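Local coordinates for protein endonuclease II (Enterobacteria phage t4, PDB 2WSH) that nicks and cleaves cytosine-containing double-stranded DNA of the host, in a magnesium-dependent and sequence-specific way, to supply nucleotides for phage DNA synthesis, at residues Tyr44-Asn49 / Pro134-Gln139. The protein carries 1 engineered substitution. Sequence-based numbering, arbitrary orientation.
Sequences YAIAIN and PPWNIQ. With PO4 (phosphate ion), chain E.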
loop_
_atom_site.group_PDB
_atom_site.type_symbol
_atom_site.label_atom_id
_atom_site.label_comp_id
_atom_site.label_asym_id
_atom_site.label_seq_id
_atom_site.Cartn_x
_atom_site.Cartn_y
_atom_site.Cartn_z
ATOM N N TYR A 44 -7.831 -15.902 -12.617
ATOM C CA TYR A 44 -8.693 -17.045 -12.860
ATOM C C TYR A 44 -7.893 -18.318 -13.060
ATOM O O TYR A 44 -6.728 -18.282 -13.444
ATOM C CB TYR A 44 -9.684 -16.789 -14.001
ATOM C CG TYR A 44 -9.114 -16.756 -15.403
ATOM C CD1 TYR A 44 -9.101 -17.901 -16.190
ATOM C CD2 TYR A 44 -8.637 -15.575 -15.955
ATOM C CE1 TYR A 44 -8.611 -17.878 -17.481
ATOM C CE2 TYR A 44 -8.137 -15.543 -17.248
ATOM C CZ TYR A 44 -8.131 -16.699 -18.003
ATOM O OH TYR A 44 -7.646 -16.683 -19.286
ATOM N N ALA A 45 -8.524 -19.442 -12.760
ATOM C CA ALA A 45 -7.866 -20.726 -12.862
ATOM C C ALA A 45 -8.724 -21.645 -13.707
ATOM O O ALA A 45 -9.940 -21.714 -13.530
ATOM C CB ALA A 45 -7.646 -21.320 -11.478
ATOM N N ILE A 46 -8.093 -22.332 -14.648
ATOM C CA ILE A 46 -8.784 -23.346 -15.418
ATOM C C ILE A 46 -8.412 -24.699 -14.847
ATOM O O ILE A 46 -7.231 -24.983 -14.638
ATOM C CB ILE A 46 -8.400 -23.286 -16.906
ATOM C CG1 ILE A 46 -8.655 -21.885 -17.457
ATOM C CG2 ILE A 46 -9.176 -24.334 -17.701
ATOM C CD1 ILE A 46 -8.443 -21.773 -18.953
ATOM N N ALA A 47 -9.425 -25.521 -14.582
ATOM C CA ALA A 47 -9.216 -26.852 -14.021
ATOM C C ALA A 47 -9.845 -27.913 -14.906
ATOM O O ALA A 47 -10.981 -27.767 -15.354
ATOM C CB ALA A 47 -9.795 -26.937 -12.612
ATOM N N ILE A 48 -9.087 -28.972 -15.161
ATOM C CA ILE A 48 -9.548 -30.092 -15.968
ATOM C C ILE A 48 -9.511 -31.344 -15.101
ATOM O O ILE A 48 -8.449 -31.745 -14.621
ATOM C CB ILE A 48 -8.653 -30.303 -17.209
ATOM C CG1 ILE A 48 -8.504 -29.001 -18.004
ATOM C CG2 ILE A 48 -9.223 -31.394 -18.099
ATOM C CD1 ILE A 48 -9.787 -28.528 -18.664
ATOM N N ASN A 49 -10.672 -31.951 -14.892
ATOM C CA ASN A 49 -10.779 -33.071 -13.973
ATOM C C ASN A 49 -10.203 -32.702 -12.603
ATOM O O ASN A 49 -9.478 -33.484 -11.986
ATOM C CB ASN A 49 -10.099 -34.306 -14.564
ATOM C CG ASN A 49 -10.707 -34.712 -15.895
ATOM O OD1 ASN A 49 -11.911 -34.559 -16.107
ATOM N ND2 ASN A 49 -9.880 -35.224 -16.799
ATOM N N PRO A 134 1.644 -24.152 -14.078
ATOM C CA PRO A 134 0.533 -24.791 -14.788
ATOM C C PRO A 134 0.952 -25.116 -16.219
ATOM O O PRO A 134 1.680 -24.336 -16.824
ATOM C CB PRO A 134 -0.565 -23.721 -14.774
ATOM C CG PRO A 134 -0.156 -22.747 -13.703
ATOM C CD PRO A 134 1.334 -22.766 -13.692
ATOM N N PRO A 135 0.496 -26.259 -16.751
ATOM C CA PRO A 135 0.925 -26.787 -18.053
ATOM C C PRO A 135 0.665 -25.825 -19.207
ATOM O O PRO A 135 1.478 -25.724 -20.129
ATOM C CB PRO A 135 0.056 -28.040 -18.221
ATOM C CG PRO A 135 -0.359 -28.407 -16.840
ATOM C CD PRO A 135 -0.528 -27.109 -16.126
ATOM N N TRP A 136 -0.463 -25.126 -19.159
ATOM C CA TRP A 136 -0.882 -24.281 -20.273
ATOM C C TRP A 136 -0.251 -22.896 -20.254
ATOM O O TRP A 136 -0.448 -22.113 -21.179
ATOM C CB TRP A 136 -2.401 -24.142 -20.278
ATOM C CG TRP A 136 -3.106 -25.420 -20.538
ATOM C CD1 TRP A 136 -2.550 -26.664 -20.631
ATOM C CD2 TRP A 136 -4.513 -25.592 -20.708
ATOM N NE1 TRP A 136 -3.527 -27.600 -20.868
ATOM C CE2 TRP A 136 -4.743 -26.968 -20.918
ATOM C CE3 TRP A 136 -5.602 -24.715 -20.719
ATOM C CZ2 TRP A 136 -6.017 -27.488 -21.127
ATOM C CZ3 TRP A 136 -6.866 -25.232 -20.928
ATOM C CH2 TRP A 136 -7.062 -26.607 -21.131
ATOM N N ASN A 137 0.492 -22.591 -19.196
ATOM C CA ASN A 137 1.186 -21.314 -19.101
ATOM C C ASN A 137 2.559 -21.385 -19.758
ATOM O O ASN A 137 3.478 -22.001 -19.220
ATOM C CB ASN A 137 1.330 -20.890 -17.641
ATOM C CG ASN A 137 0.031 -20.368 -17.058
ATOM O OD1 ASN A 137 -0.702 -21.098 -16.387
ATOM N ND2 ASN A 137 -0.272 -19.105 -17.331
ATOM N N ILE A 138 2.687 -20.758 -20.923
ATOM C CA ILE A 138 3.952 -20.747 -21.648
ATOM C C ILE A 138 4.917 -19.788 -20.973
ATOM O O ILE A 138 4.693 -18.580 -20.965
ATOM C CB ILE A 138 3.762 -20.314 -23.111
ATOM C CG1 ILE A 138 2.605 -21.083 -23.752
ATOM C CG2 ILE A 138 5.046 -20.521 -23.903
ATOM C CD1 ILE A 138 2.798 -22.576 -23.760
ATOM N N GLN A 139 5.991 -20.331 -20.408
ATOM C CA GLN A 139 6.968 -19.522 -19.686
ATOM C C GLN A 139 8.135 -19.098 -20.576
ATOM O O GLN A 139 8.733 -19.922 -21.268
ATOM C CB GLN A 139 7.484 -20.280 -18.463
ATOM C CG GLN A 139 6.378 -20.777 -17.547
ATOM C CD GLN A 139 6.915 -21.458 -16.308
ATOM O OE1 GLN A 139 8.044 -21.205 -15.889
ATOM N NE2 GLN A 139 6.106 -22.327 -15.709
HETATM P P PO4 E . -5.631 -14.542 -21.180
HETATM O O1 PO4 E . -4.759 -15.244 -20.167
HETATM O O2 PO4 E . -5.362 -13.055 -21.143
HETATM O O3 PO4 E . -5.371 -15.063 -22.576
HETATM O O4 PO4 E . -7.063 -14.821 -20.803
#
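Trp-136 reaches from the C-terminal loop to two isoleucines of strand 42-48, an example of one large aromatic side chain joining a tail to a sheet, with no hydrogen bond between residues 134-139 and 44-49. The far rim of its benzo ring does the touching: CZ3 meets CG2 of Ile-46 at 4.1 Å, and the neighbouring CH2 lies 4.1 Å from CD1 of Ile-48. The methyls come obliquely to the ring, while the isoleucine side chains run across that of Trp-136 at about a right angle. Two residues apart on one strand, Ile-46 and Ile-48 project from the same side of the sheet. They use different branches: Ile-46 offers CG2, anti to the backbone N, whereas a bent chain (chi2 -67°) brings CD1 of Ile-48 to the ring.

Behind the indole, Pro-134 to Asn-137 form a type I turn, closed by Asn-137 N to Pro-134 O at 3.2 Å. Asn-137 OD1 accepts a hydrogen bond from the backbone N of Ile-55, tying the turn to the adjacent strand.

Two residues before Ile-46, Tyr-44 OH donates a very short hydrogen bond of 2.5 Å to phosphate O4, at the edge of the tyrosine ring and in its plane. Tyr-54, Arg-64 and Lys-83 also bind this ion, probably acquired from the crystallisation liquor.

Strands 42-48 and 51-58 form the hairpin carrying the two halves of the GIY-YIG signature, with Tyr-44 and Tyr-54 in them; 97-111 also pairs antiparallel with 42-48. Trp-136, following helix 121-132, packs on Val-53 of that hairpin and on Leu-86 and Ile-87 of helix 82-92, which also meets Ile-48 through Ala-90.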